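Local structure of HIAXHD3 (Humicola insolens, 3ZXK) at residues P18-F23 and V263-A268; Y141-L146 and T190-R195; L206-A211 and F246-G251; R231-R236 and P288-D293. The protein probably hydrolyses alpha-L-arabinofuranosyl side chains of xylan and, with its active site engineered, can also act as an endo-xylanase on the backbone. All coordinates share one frame; numbering follows the deposited sequence.

In the fold
The chain opens contact 1 at P18-F23, on the first blade of a five-bladed beta-propeller, and closes it only at V263-A268 in the fifth, so first and last blades meet. Inside that long loop, contact 2 joins the third blade (Y141-L146) to the fourth (T190-R195) and closes before contact 3 opens at L206-A211. Contact 3 reaches F246-G251 and, like contact 2, is nested within contact 1. Contact 4 starts at R231-R236, inside both open loops, and ends at P288-D293 beyond them, crossing contacts 1 and 3. Contacts 3 and 4 both join blades four and five, nearer to and farther from the glycan site; contacts 1 and 3 share the arabinose.

Contact 1 (P18-F23 and V263-A268); sequences PALEVF and VAFMDA. With AHR (alpha-L-arabinofuranose), chain C.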
loop_
_atom_site.group_PDB
_atom_site.type_symbol
_atom_site.label_atom_id
_atom_site.label_comp_id
_atom_site.label_asym_id
_atom_site.label_seq_id
_atom_site.Cartn_x
_atom_site.Cartn_y
_atom_site.Cartn_z
ATOM N N PRO A 18 -4.400 0.654 1.754
ATOM C CA PRO A 18 -5.817 0.288 1.671
ATOM C C PRO A 18 -6.137 -1.142 2.052
ATOM O O PRO A 18 -5.228 -1.984 2.165
ATOM C CB PRO A 18 -6.118 0.426 0.175
ATOM C CG PRO A 18 -4.819 0.092 -0.474
ATOM C CD PRO A 18 -3.801 0.765 0.413
ATOM N N ALA A 19 -7.435 -1.410 2.238
ATOM C CA ALA A 19 -7.951 -2.766 2.504
ATOM C C ALA A 19 -7.310 -3.439 3.712
ATOM O O ALA A 19 -7.031 -4.638 3.712
ATOM C CB ALA A 19 -7.857 -3.654 1.265
ATOM N N LEU A 20 -7.124 -2.663 4.767
ATOM C CA LEU A 20 -6.342 -3.103 5.908
ATOM C C LEU A 20 -6.977 -4.275 6.648
ATOM O O LEU A 20 -8.207 -4.380 6.722
ATOM C CB LEU A 20 -6.056 -1.915 6.837
ATOM C CG LEU A 20 -7.238 -1.332 7.625
ATOM C CD1 LEU A 20 -7.342 -1.993 9.002
ATOM C CD2 LEU A 20 -7.098 0.180 7.758
ATOM N N GLU A 21 -6.103 -5.142 7.154
ATOM C CA GLU A 21 -6.430 -6.157 8.170
ATOM C C GLU A 21 -5.568 -5.805 9.371
ATOM O O GLU A 21 -4.391 -5.562 9.187
ATOM C CB GLU A 21 -6.033 -7.568 7.665
ATOM C CG GLU A 21 -6.091 -8.691 8.724
ATOM C CD GLU A 21 -7.417 -9.433 8.761
ATOM O OE1 GLU A 21 -7.875 -9.943 7.711
ATOM O OE2 GLU A 21 -8.004 -9.516 9.855
ATOM N N VAL A 22 -6.135 -5.763 10.581
ATOM C CA VAL A 22 -5.341 -5.505 11.797
ATOM C C VAL A 22 -5.565 -6.603 12.827
ATOM O O VAL A 22 -6.679 -7.110 12.973
ATOM C CB VAL A 22 -5.673 -4.151 12.490
ATOM C CG1 VAL A 22 -4.941 -2.963 11.863
ATOM C CG2 VAL A 22 -7.184 -3.921 12.620
ATOM N N PHE A 23 -4.506 -6.969 13.535
ATOM C CA PHE A 23 -4.631 -7.941 14.623
ATOM C C PHE A 23 -3.516 -7.721 15.617
ATOM O O PHE A 23 -2.589 -6.974 15.335
ATOM C CB PHE A 23 -4.664 -9.399 14.104
ATOM C CG PHE A 23 -3.435 -9.805 13.333
ATOM C CD1 PHE A 23 -3.334 -9.595 11.966
ATOM C CD2 PHE A 23 -2.357 -10.379 13.986
ATOM C CE1 PHE A 23 -2.183 -9.944 11.263
ATOM C CE2 PHE A 23 -1.212 -10.757 13.285
ATOM C CZ PHE A 23 -1.128 -10.562 11.920
ATOM N N VAL A 263 -10.381 0.155 13.163
ATOM C CA VAL A 263 -9.405 0.802 12.273
ATOM C C VAL A 263 -10.043 0.759 10.900
ATOM O O VAL A 263 -10.182 -0.306 10.308
ATOM C CB VAL A 263 -8.035 0.078 12.235
ATOM C CG1 VAL A 263 -7.050 0.868 11.397
ATOM C CG2 VAL A 263 -7.486 -0.080 13.642
ATOM N N ALA A 264 -10.451 1.916 10.404
ATOM C CA ALA A 264 -11.107 1.988 9.079
ATOM C C ALA A 264 -10.193 2.748 8.131
ATOM O O ALA A 264 -9.112 3.190 8.546
ATOM C CB ALA A 264 -12.475 2.684 9.173
ATOM N N PHE A 265 -10.571 2.928 6.863
ATOM C CA PHE A 265 -9.812 3.904 6.093
ATOM C C PHE A 265 -10.723 4.891 5.406
ATOM O O PHE A 265 -11.940 4.649 5.263
ATOM C CB PHE A 265 -8.832 3.248 5.072
ATOM C CG PHE A 265 -9.497 2.294 4.132
ATOM C CD1 PHE A 265 -10.133 2.767 2.981
ATOM C CD2 PHE A 265 -9.492 0.918 4.396
ATOM C CE1 PHE A 265 -10.757 1.883 2.103
ATOM C CE2 PHE A 265 -10.094 0.043 3.519
ATOM C CZ PHE A 265 -10.722 0.517 2.376
ATOM N N MET A 266 -10.114 6.011 5.002
ATOM C CA MET A 266 -10.760 7.119 4.300
ATOM C C MET A 266 -10.336 7.096 2.831
ATOM O O MET A 266 -9.183 6.740 2.538
ATOM C CB MET A 266 -10.276 8.453 4.886
ATOM C CG MET A 266 -10.491 8.639 6.382
ATOM S SD MET A 266 -12.229 8.673 6.885
ATOM C CE MET A 266 -12.891 10.070 5.966
ATOM N N ASP A 267 -11.218 7.554 1.941
ATOM C CA ASP A 267 -10.887 7.796 0.520
ATOM C C ASP A 267 -10.207 9.165 0.306
ATOM O O ASP A 267 -10.760 10.079 -0.306
ATOM C CB ASP A 267 -12.113 7.607 -0.399
ATOM C CG ASP A 267 -12.572 6.142 -0.491
ATOM O OD1 ASP A 267 -11.714 5.242 -0.437
ATOM O OD2 ASP A 267 -13.800 5.893 -0.617
ATOM N N ALA A 268 -8.992 9.301 0.825
ATOM C CA ALA A 268 -8.292 10.577 0.853
ATOM C C ALA A 268 -7.510 10.852 -0.435
ATOM O O ALA A 268 -6.348 11.270 -0.381
ATOM C CB ALA A 268 -7.372 10.612 2.069
HETATM O O5 AHR C . -14.700 5.305 -3.079
HETATM C C5 AHR C . -13.545 4.672 -3.663
HETATM C C4 AHR C . -13.497 3.168 -3.374
HETATM O O4 AHR C . -14.659 2.521 -3.887
HETATM C C3 AHR C . -13.509 2.742 -1.909
HETATM O O3 AHR C . -12.230 2.815 -1.298
HETATM C C2 AHR C . -13.973 1.312 -1.940
HETATM O O2 AHR C . -14.772 0.981 -0.788
HETATM C C1 AHR C . -14.832 1.275 -3.188
#
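The Phe265 ring turns its rim to both neighbours: Leu20 CD2 lies near the ring plane, 4.2 Å from Phe265 CD2, and arabinose O3 sits in plane, 3.8 Å from Phe265 CE1. Ala19 N comes in obliquely, 3.3 Å from Phe265 CE2, while the His248 ring meets Phe265 with planes about 60° apart. CG of Phe265 stands between its backbone N and carbonyl carbon (chi1 55°), which lifts the ring from strand 260-267 toward the 18-20 loop. Farther along, Leu20 crosses Val263 at about a right angle, CD2 to CG1 at 3.7 Å. Replacing Phe265 with an alanine would probably leave Ala19 N and the CD2 methyl of Leu20 without the ring and open a gap beside the arabinose. Asp267 accepts from arabinose O3 through OD1 (2.6 Å) and from O5 through OD2 (2.7 Å). No hydrogen bond joins the two segments: first and last blades meet here by apolar contact, while the end of the same strand turns its carboxylate to grip two arabinose hydroxyls.

Contact 2 (Y141-L146 and T190-R195); sequences YYDAGL and TVEGAR. With XYP (beta-D-xylopyranose), chain B; XYP (beta-D-xylopyranose), chain D.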
loop_
_atom_site.group_PDB
_atom_site.type_symbol
_atom_site.label_atom_id
_atom_site.label_comp_id
_atom_site.label_asym_id
_atom_site.label_seq_id
_atom_site.Cartn_x
_atom_site.Cartn_y
_atom_site.Cartn_z
ATOM N N TYR A 141 -11.481 -16.413 -3.318
ATOM C CA TYR A 141 -11.969 -15.835 -2.093
ATOM C C TYR A 141 -11.846 -14.326 -2.227
ATOM O O TYR A 141 -10.977 -13.711 -1.607
ATOM C CB TYR A 141 -11.156 -16.346 -0.918
ATOM C CG TYR A 141 -11.261 -17.838 -0.668
ATOM C CD1 TYR A 141 -12.398 -18.583 -1.063
ATOM C CD2 TYR A 141 -10.242 -18.498 0.009
ATOM C CE1 TYR A 141 -12.487 -19.941 -0.788
ATOM C CE2 TYR A 141 -10.330 -19.856 0.280
ATOM C CZ TYR A 141 -11.436 -20.573 -0.136
ATOM O OH TYR A 141 -11.474 -21.917 0.148
ATOM N N TYR A 142 -12.741 -13.736 -3.018
ATOM C CA TYR A 142 -12.745 -12.283 -3.254
ATOM C C TYR A 142 -12.993 -11.557 -1.925
ATOM O O TYR A 142 -13.926 -11.902 -1.198
ATOM C CB TYR A 142 -13.847 -11.900 -4.246
ATOM C CG TYR A 142 -13.931 -10.402 -4.442
ATOM C CD1 TYR A 142 -13.049 -9.737 -5.284
ATOM C CD2 TYR A 142 -14.857 -9.636 -3.736
ATOM C CE1 TYR A 142 -13.097 -8.347 -5.427
ATOM C CE2 TYR A 142 -14.928 -8.257 -3.892
ATOM C CZ TYR A 142 -14.040 -7.621 -4.723
ATOM O OH TYR A 142 -14.107 -6.258 -4.875
ATOM N N ASP A 143 -12.144 -10.579 -1.593
ATOM C CA ASP A 143 -12.258 -9.862 -0.324
ATOM C C ASP A 143 -12.293 -10.834 0.887
ATOM O O ASP A 143 -13.249 -10.904 1.689
ATOM C CB ASP A 143 -13.465 -8.912 -0.362
ATOM C CG ASP A 143 -13.156 -7.600 -1.085
ATOM O OD1 ASP A 143 -12.218 -7.545 -1.896
ATOM O OD2 ASP A 143 -13.856 -6.618 -0.819
ATOM N N ALA A 144 -11.197 -11.569 1.006
ATOM C CA ALA A 144 -11.068 -12.651 1.972
ATOM C C ALA A 144 -10.853 -12.086 3.374
ATOM O O ALA A 144 -10.153 -11.068 3.543
ATOM C CB ALA A 144 -9.875 -13.525 1.582
ATOM N N GLY A 145 -11.435 -12.778 4.352
ATOM C CA GLY A 145 -11.180 -12.525 5.774
ATOM C C GLY A 145 -10.955 -13.829 6.518
ATOM O O GLY A 145 -11.916 -14.600 6.764
ATOM N N LEU A 146 -9.697 -14.052 6.914
ATOM C CA LEU A 146 -9.288 -15.249 7.640
ATOM C C LEU A 146 -9.572 -15.159 9.132
ATOM O O LEU A 146 -9.309 -14.127 9.747
ATOM C CB LEU A 146 -7.757 -15.454 7.458
ATOM C CG LEU A 146 -7.048 -16.570 8.242
ATOM C CD1 LEU A 146 -7.600 -17.916 7.814
ATOM C CD2 LEU A 146 -5.537 -16.526 8.035
ATOM N N THR A 190 -25.149 -4.275 -1.993
ATOM C CA THR A 190 -23.877 -4.985 -2.091
ATOM C C THR A 190 -23.051 -4.852 -0.816
ATOM O O THR A 190 -22.837 -3.749 -0.326
ATOM C CB THR A 190 -23.072 -4.416 -3.260
ATOM O OG1 THR A 190 -23.802 -4.645 -4.469
ATOM C CG2 THR A 190 -21.675 -5.059 -3.352
ATOM N N VAL A 191 -22.610 -5.980 -0.266
ATOM C CA VAL A 191 -21.545 -5.931 0.721
ATOM C C VAL A 191 -20.291 -6.681 0.254
ATOM O O VAL A 191 -20.352 -7.518 -0.651
ATOM C CB VAL A 191 -22.012 -6.406 2.117
ATOM C CG1 VAL A 191 -23.210 -5.566 2.593
ATOM C CG2 VAL A 191 -22.372 -7.893 2.126
ATOM N N GLU A 192 -19.148 -6.317 0.830
ATOM C CA GLU A 192 -17.845 -6.936 0.510
ATOM C C GLU A 192 -16.881 -6.621 1.667
ATOM O O GLU A 192 -17.289 -6.216 2.745
ATOM C CB GLU A 192 -17.286 -6.449 -0.856
ATOM C CG GLU A 192 -16.890 -4.972 -0.945
ATOM C CD GLU A 192 -16.171 -4.597 -2.250
ATOM O OE1 GLU A 192 -16.096 -5.410 -3.204
ATOM O OE2 GLU A 192 -15.673 -3.456 -2.353
ATOM N N GLY A 193 -15.592 -6.842 1.466
ATOM C CA GLY A 193 -14.596 -6.447 2.473
ATOM C C GLY A 193 -14.567 -7.242 3.768
ATOM O O GLY A 193 -14.087 -6.720 4.794
ATOM N N ALA A 194 -15.015 -8.508 3.744
ATOM C CA ALA A 194 -15.065 -9.356 4.934
ATOM C C ALA A 194 -13.777 -9.400 5.778
ATOM O O ALA A 194 -12.670 -9.580 5.269
ATOM C CB ALA A 194 -15.521 -10.779 4.565
ATOM N N ARG A 195 -13.970 -9.243 7.087
ATOM C CA ARG A 195 -12.971 -9.591 8.094
ATOM C C ARG A 195 -13.702 -10.483 9.081
ATOM O O ARG A 195 -14.890 -10.222 9.385
ATOM C CB ARG A 195 -12.372 -8.345 8.770
ATOM C CG ARG A 195 -11.061 -7.853 8.143
ATOM C CD ARG A 195 -11.319 -7.086 6.874
ATOM N NE ARG A 195 -10.043 -6.732 6.255
ATOM C CZ ARG A 195 -9.324 -7.550 5.489
ATOM N NH1 ARG A 195 -9.745 -8.788 5.253
ATOM N NH2 ARG A 195 -8.207 -7.120 4.926
HETATM C C1 XYP B . -15.651 -4.227 -7.881
HETATM C C2 XYP B . -15.034 -4.715 -9.191
HETATM C C3 XYP B . -15.683 -6.032 -9.623
HETATM C C4 XYP B . -15.573 -7.054 -8.489
HETATM C C5 XYP B . -16.282 -6.496 -7.259
HETATM O O2 XYP B . -15.172 -3.714 -10.205
HETATM O O3 XYP B . -15.034 -6.520 -10.799
HETATM O O4 XYP B . -16.102 -8.339 -8.844
HETATM O O5 XYP B . -15.629 -5.271 -6.890
HETATM C C1 XYP D . -16.121 0.503 -5.781
HETATM C C2 XYP D . -15.451 -0.502 -4.837
HETATM C C3 XYP D . -14.721 -1.599 -5.604
HETATM C C4 XYP D . -15.701 -2.331 -6.516
HETATM C C5 XYP D . -16.922 -1.473 -6.847
HETATM O O2 XYP D . -14.490 0.147 -4.000
HETATM O O3 XYP D . -14.128 -2.520 -4.678
HETATM O O4 XYP D . -14.893 -3.095 -7.415
HETATM O O5 XYP D . -16.519 -0.115 -7.013
HETATM O O HOH W 1 -16.108 -10.114 1.467
HETATM O O HOH W 2 -12.934 -4.215 -1.189
#
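Blades three and four meet here beside the glycan site, where Tyr142 reaches across to Glu192. Tyr142 OH lies 2.7 Å from Glu192 OE1 and equally close to ring oxygen O5 of the chain B xylose, two acceptors for one proton. Glu192 OE1 comes in the plane of the tyrosine ring, at its edge, with ring and carboxylate planes 37° apart; Asn160 ND2 also bonds this oxygen. The other oxygen, OE2, accepts from O3 of the chain D xylose at 2.9 Å. CG of Tyr142 is anti to the backbone N (chi1 176°), which carries the hydroxyl out to the sugar, and Asp143 OD1 lies over one ring face, toward the rim. A phenylalanine here would keep the ring but probably leave Glu192 OE1 and the xylose O5 without their hydroxyl partner. Asp143 OD2 takes a weak bond from Gly193 N and approaches Glu192 OE1 to 3.5 Å; a water lies by Asp143 OD2 and, more weakly, Glu192 OE2. Further along the segments, a second water bridges Asp143 O and Ala194 N, while Arg195 NH1 holds Ala194 O (3.0 Å) and, weakly, Ala144 O; its NH2 bonds Ser86 O. The touching parts run 27° apart, the loop 142-144 beside the start of strand 192-199. Glu192 faces the sugar with Asp143 behind it, between two blades at the glycan site of a family 43 five-bladed propeller.

Contact 3 (L206-A211 and F246-G251); sequences LVTRPA and FAHQGG. With AHR (alpha-L-arabinofuranose), chain C.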
loop_
_atom_site.group_PDB
_atom_site.type_symbol
_atom_site.label_atom_id
_atom_site.label_comp_id
_atom_site.label_asym_id
_atom_site.label_seq_id
_atom_site.Cartn_x
_atom_site.Cartn_y
_atom_site.Cartn_z
ATOM N N LEU A 206 -17.126 -8.504 9.818
ATOM C CA LEU A 206 -17.307 -7.118 9.420
ATOM C C LEU A 206 -17.342 -7.040 7.911
ATOM O O LEU A 206 -16.491 -7.635 7.235
ATOM C CB LEU A 206 -16.147 -6.264 9.934
ATOM C CG LEU A 206 -16.489 -5.344 11.097
ATOM C CD1 LEU A 206 -16.817 -6.171 12.342
ATOM C CD2 LEU A 206 -15.324 -4.370 11.333
ATOM N N VAL A 207 -18.313 -6.302 7.381
ATOM C CA VAL A 207 -18.413 -6.073 5.933
ATOM C C VAL A 207 -18.654 -4.601 5.646
ATOM O O VAL A 207 -19.163 -3.883 6.507
ATOM C CB VAL A 207 -19.534 -6.936 5.262
ATOM C CG1 VAL A 207 -19.302 -8.427 5.470
ATOM C CG2 VAL A 207 -20.929 -6.578 5.813
ATOM N N THR A 208 -18.281 -4.170 4.448
ATOM C CA THR A 208 -18.546 -2.814 3.993
ATOM C C THR A 208 -19.622 -2.804 2.930
ATOM O O THR A 208 -19.689 -3.721 2.093
ATOM C CB THR A 208 -17.265 -2.102 3.463
ATOM O OG1 THR A 208 -17.541 -0.723 3.146
ATOM C CG2 THR A 208 -16.715 -2.763 2.206
ATOM N N ARG A 209 -20.434 -1.742 2.953
ATOM C CA ARG A 209 -21.251 -1.376 1.807
ATOM C C ARG A 209 -20.475 -0.276 1.049
ATOM O O ARG A 209 -20.347 0.856 1.543
ATOM C CB ARG A 209 -22.621 -0.875 2.252
ATOM C CG ARG A 209 -23.472 -0.496 1.045
ATOM C CD ARG A 209 -24.756 0.204 1.433
ATOM N NE ARG A 209 -24.523 1.529 2.017
ATOM C CZ ARG A 209 -25.489 2.288 2.517
ATOM N NH1 ARG A 209 -26.743 1.854 2.488
ATOM N NH2 ARG A 209 -25.209 3.477 3.033
ATOM N N PRO A 210 -19.896 -0.617 -0.112
ATOM C CA PRO A 210 -19.044 0.373 -0.765
ATOM C C PRO A 210 -19.828 1.636 -1.123
ATOM O O PRO A 210 -20.920 1.509 -1.663
ATOM C CB PRO A 210 -18.627 -0.314 -2.072
ATOM C CG PRO A 210 -18.797 -1.754 -1.831
ATOM C CD PRO A 210 -19.881 -1.917 -0.806
ATOM N N ALA A 211 -19.310 2.826 -0.816
ATOM C CA ALA A 211 -18.053 3.054 -0.079
ATOM C C ALA A 211 -18.325 3.862 1.173
ATOM O O ALA A 211 -17.508 4.700 1.565
ATOM C CB ALA A 211 -17.049 3.800 -0.937
ATOM N N PHE A 246 -15.847 8.603 3.094
ATOM C CA PHE A 246 -16.312 8.122 4.378
ATOM C C PHE A 246 -15.421 7.038 4.911
ATOM O O PHE A 246 -14.907 6.207 4.144
ATOM C CB PHE A 246 -17.699 7.496 4.231
ATOM C CG PHE A 246 -18.735 8.455 3.793
ATOM C CD1 PHE A 246 -19.334 9.298 4.725
ATOM C CD2 PHE A 246 -19.078 8.570 2.449
ATOM C CE1 PHE A 246 -20.293 10.230 4.327
ATOM C CE2 PHE A 246 -20.055 9.486 2.047
ATOM C CZ PHE A 246 -20.650 10.324 2.989
ATOM N N ALA A 247 -15.245 7.057 6.227
ATOM C CA ALA A 247 -14.599 5.965 6.964
ATOM C C ALA A 247 -15.369 4.679 6.749
ATOM O O ALA A 247 -16.580 4.628 6.988
ATOM C CB ALA A 247 -14.535 6.314 8.458
ATOM N N HIS A 248 -14.671 3.651 6.240
ATOM C CA HIS A 248 -15.325 2.358 6.005
ATOM C C HIS A 248 -14.318 1.269 5.841
ATOM O O HIS A 248 -13.101 1.542 5.766
ATOM C CB HIS A 248 -16.248 2.453 4.779
ATOM C CG HIS A 248 -15.525 2.611 3.463
ATOM N ND1 HIS A 248 -14.815 3.719 3.127
ATOM C CD2 HIS A 248 -15.414 1.743 2.390
ATOM C CE1 HIS A 248 -14.276 3.546 1.898
ATOM N NE2 HIS A 248 -14.662 2.352 1.443
ATOM N N GLN A 249 -14.814 0.025 5.762
ATOM C CA GLN A 249 -13.989 -1.161 5.570
ATOM C C GLN A 249 -13.004 -1.292 6.764
ATOM O O GLN A 249 -13.330 -0.875 7.893
ATOM C CB GLN A 249 -13.344 -1.173 4.176
ATOM C CG GLN A 249 -13.224 -2.579 3.611
ATOM C CD GLN A 249 -12.878 -2.600 2.136
ATOM O OE1 GLN A 249 -13.200 -1.658 1.391
ATOM N NE2 GLN A 249 -12.196 -3.684 1.697
ATOM N N GLY A 250 -11.833 -1.889 6.585
ATOM C CA GLY A 250 -10.938 -2.025 7.748
ATOM C C GLY A 250 -11.365 -3.169 8.660
ATOM O O GLY A 250 -12.056 -4.106 8.237
ATOM N N GLY A 251 -10.984 -3.087 9.927
ATOM C CA GLY A 251 -11.286 -4.175 10.854
ATOM C C GLY A 251 -11.184 -3.721 12.283
ATOM O O GLY A 251 -10.880 -2.559 12.568
HETATM O O5 AHR C . -14.700 5.305 -3.079
HETATM C C5 AHR C . -13.545 4.672 -3.663
HETATM C C4 AHR C . -13.497 3.168 -3.374
HETATM O O4 AHR C . -14.659 2.521 -3.887
HETATM C C3 AHR C . -13.509 2.742 -1.909
HETATM O O3 AHR C . -12.230 2.815 -1.298
HETATM C C2 AHR C . -13.973 1.312 -1.940
HETATM O O2 AHR C . -14.772 0.981 -0.788
HETATM C C1 AHR C . -14.832 1.275 -3.188
HETATM O O HOH W 3 -15.949 6.876 0.832
#
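Ala211, Thr208 and His248 carry most of this interface. The carbonyl O of Ala211 sits over the centre of the His248 imidazole, 3.2 Å above its plane; although it is close to ND1, the angle is too poor for a hydrogen bond. ND1 instead donates to Phe246 O (2.7 Å, 156°), nearly in the ring plane, and this bond fixes the rotation of the ring. The other ring nitrogen, NE2, is 2.6 Å from arabinose O2, and either atom could be the donor. With chi1 at 69° the imidazole of His248 swings up beneath Ala211 and toward the sugar. The setting is the junction of blades four and five, where the end of strand 202-209 faces the loop leading into strand 250-254, the innermost of the last blade. A cis peptide precedes Ala211, whose CB lies 3.5 Å from arabinose O5. Thr208 OG1 meets the imidazole at its edge, in plane, 3.3 Å from His248 CD2, but its hydrogen bond goes to Ala213 O. The methyl of the same threonine, CG2, packs on Gln249 CG at 3.8 Å. Beyond the ring, one water donates to Ala211 O and accepts from Phe246 N, joining the end of one segment to the start of the other.

Contact 4 (R231-R236 and P288-D293); sequences RTLVSR and PEVVTD
Leu233 and Val290 cross at about a right angle, Leu233 CD1 set 4.0 Å from Val290 CG2, while Val234 reaches the same methyl at a slant, its CG1 3.9 Å from Val290 CG2. A chi1 of -173° extends Leu233 away from its own N, and CD1 meets the carbonyl of Pro288, 3.7 Å from its O. No direct hydrogen bond joins the segments; three waters do that work. One donates to Leu233 O and accepts from Val290 N, a second donates to both Thr232 O and Pro288 O, and a third links Arg231 NH1 to Glu289 OE2, charges otherwise 4.8 Å apart. Glu289 OE1 has its own salt bridge, to Arg281, and Arg231 NH2 pairs with Asp285. Leu233 and Val234 form a classic beta bulge opposite Glu214, where the chain turns a corner. The contact places the outer edge of blade four against strand 288-290, the outermost of blade five, with Leu280 of strand 273-282 touching both Leu233 and Val290, and Leu206 of strand 202-209 also touching Leu233.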
loop_
_atom_site.group_PDB
_atom_site.type_symbol
_atom_site.label_atom_id
_atom_site.label_comp_id
_atom_site.label_asym_id
_atom_site.label_seq_id
_atom_site.Cartn_x
_atom_site.Cartn_y
_atom_site.Cartn_z
ATOM N N ARG A 231 -25.968 -5.530 12.181
ATOM C CA ARG A 231 -26.247 -4.191 12.693
ATOM C C ARG A 231 -25.301 -3.235 11.996
ATOM O O ARG A 231 -24.251 -3.625 11.540
ATOM C CB ARG A 231 -25.969 -4.094 14.194
ATOM C CG ARG A 231 -26.968 -4.818 15.074
ATOM C CD ARG A 231 -26.862 -4.358 16.517
ATOM N NE ARG A 231 -27.809 -5.096 17.346
ATOM C CZ ARG A 231 -27.982 -4.904 18.646
ATOM N NH1 ARG A 231 -27.273 -3.980 19.278
ATOM N NH2 ARG A 231 -28.865 -5.646 19.318
ATOM N N THR A 232 -25.669 -1.964 11.944
ATOM C CA THR A 232 -24.777 -0.949 11.405
ATOM C C THR A 232 -23.658 -0.645 12.395
ATOM O O THR A 232 -23.897 -0.495 13.597
ATOM C CB THR A 232 -25.586 0.301 11.086
ATOM O OG1 THR A 232 -26.529 -0.035 10.056
ATOM C CG2 THR A 232 -24.670 1.455 10.620
ATOM N N LEU A 233 -22.433 -0.584 11.907
ATOM C CA LEU A 233 -21.330 -0.070 12.721
ATOM C C LEU A 233 -21.120 1.423 12.415
ATOM O O LEU A 233 -21.061 2.269 13.326
ATOM C CB LEU A 233 -20.057 -0.892 12.468
ATOM C CG LEU A 233 -18.847 -0.606 13.351
ATOM C CD1 LEU A 233 -19.155 -0.842 14.824
ATOM C CD2 LEU A 233 -17.692 -1.474 12.883
ATOM N N VAL A 234 -20.993 1.754 11.141
ATOM C CA VAL A 234 -21.028 3.155 10.727
ATOM C C VAL A 234 -21.791 3.253 9.426
ATOM O O VAL A 234 -21.745 2.343 8.587
ATOM C CB VAL A 234 -19.642 3.817 10.520
ATOM C CG1 VAL A 234 -18.852 3.931 11.821
ATOM C CG2 VAL A 234 -18.868 3.149 9.386
ATOM N N SER A 235 -22.473 4.370 9.227
ATOM C CA SER A 235 -23.095 4.605 7.924
ATOM C C SER A 235 -23.070 6.080 7.650
ATOM O O SER A 235 -23.715 6.872 8.371
ATOM C CB SER A 235 -24.521 4.064 7.884
ATOM O OG SER A 235 -25.100 4.274 6.601
ATOM N N ARG A 236 -22.286 6.444 6.639
ATOM C CA ARG A 236 -22.115 7.840 6.214
ATOM C C ARG A 236 -21.765 8.712 7.420
ATOM O O ARG A 236 -22.287 9.815 7.567
ATOM C CB ARG A 236 -23.376 8.346 5.497
ATOM C CG ARG A 236 -23.721 7.512 4.256
ATOM C CD ARG A 236 -24.889 8.077 3.437
ATOM N NE ARG A 236 -24.523 9.330 2.771
ATOM C CZ ARG A 236 -23.865 9.418 1.620
ATOM N NH1 ARG A 236 -23.474 8.320 0.974
ATOM N NH2 ARG A 236 -23.582 10.622 1.119
ATOM N N PRO A 288 -20.708 -4.569 18.953
ATOM C CA PRO A 288 -19.793 -3.428 19.091
ATOM C C PRO A 288 -20.395 -2.153 18.508
ATOM O O PRO A 288 -21.171 -2.221 17.552
ATOM C CB PRO A 288 -18.572 -3.848 18.255
ATOM C CG PRO A 288 -19.149 -4.731 17.180
ATOM C CD PRO A 288 -20.354 -5.427 17.801
ATOM N N GLU A 289 -20.060 -1.016 19.114
ATOM C CA GLU A 289 -20.475 0.312 18.618
ATOM C C GLU A 289 -19.312 1.286 18.646
ATOM O O GLU A 289 -18.511 1.274 19.589
ATOM C CB GLU A 289 -21.625 0.882 19.466
ATOM C CG GLU A 289 -22.933 0.121 19.301
ATOM C CD GLU A 289 -24.051 0.628 20.207
ATOM O OE1 GLU A 289 -23.760 1.372 21.184
ATOM O OE2 GLU A 289 -25.234 0.270 19.964
ATOM N N VAL A 290 -19.224 2.147 17.631
ATOM C CA VAL A 290 -18.185 3.179 17.602
ATOM C C VAL A 290 -18.478 4.256 18.646
ATOM O O VAL A 290 -19.611 4.735 18.753
ATOM C CB VAL A 290 -18.047 3.780 16.180
ATOM C CG1 VAL A 290 -17.210 5.051 16.179
ATOM C CG2 VAL A 290 -17.438 2.736 15.264
ATOM N N VAL A 291 -17.459 4.583 19.443
ATOM C CA VAL A 291 -17.514 5.730 20.335
ATOM C C VAL A 291 -17.211 6.979 19.494
ATOM O O VAL A 291 -16.107 7.142 18.984
ATOM C CB VAL A 291 -16.485 5.561 21.472
ATOM C CG1 VAL A 291 -16.457 6.782 22.391
ATOM C CG2 VAL A 291 -16.767 4.275 22.261
ATOM N N THR A 292 -18.214 7.847 19.354
ATOM C CA THR A 292 -18.090 9.072 18.560
ATOM C C THR A 292 -17.637 10.245 19.418
ATOM O O THR A 292 -17.519 10.113 20.647
ATOM C CB THR A 292 -19.442 9.447 17.918
ATOM O OG1 THR A 292 -20.383 9.772 18.951
ATOM C CG2 THR A 292 -19.985 8.315 17.050
ATOM N N ASP A 293 -17.361 11.389 18.780
ATOM C CA ASP A 293 -17.217 12.643 19.527
ATOM C C ASP A 293 -18.578 13.166 19.989
ATOM O O ASP A 293 -19.618 12.553 19.700
ATOM C CB ASP A 293 -16.390 13.707 18.765
ATOM C CG ASP A 293 -17.112 14.298 17.547
ATOM O OD1 ASP A 293 -18.340 14.106 17.367
ATOM O OD2 ASP A 293 -16.429 14.990 16.760
HETATM O O HOH W 4 -25.345 -2.016 18.434
HETATM O O HOH W 5 -23.556 -2.222 16.277
HETATM O O HOH W 6 -21.638 2.035 15.981
#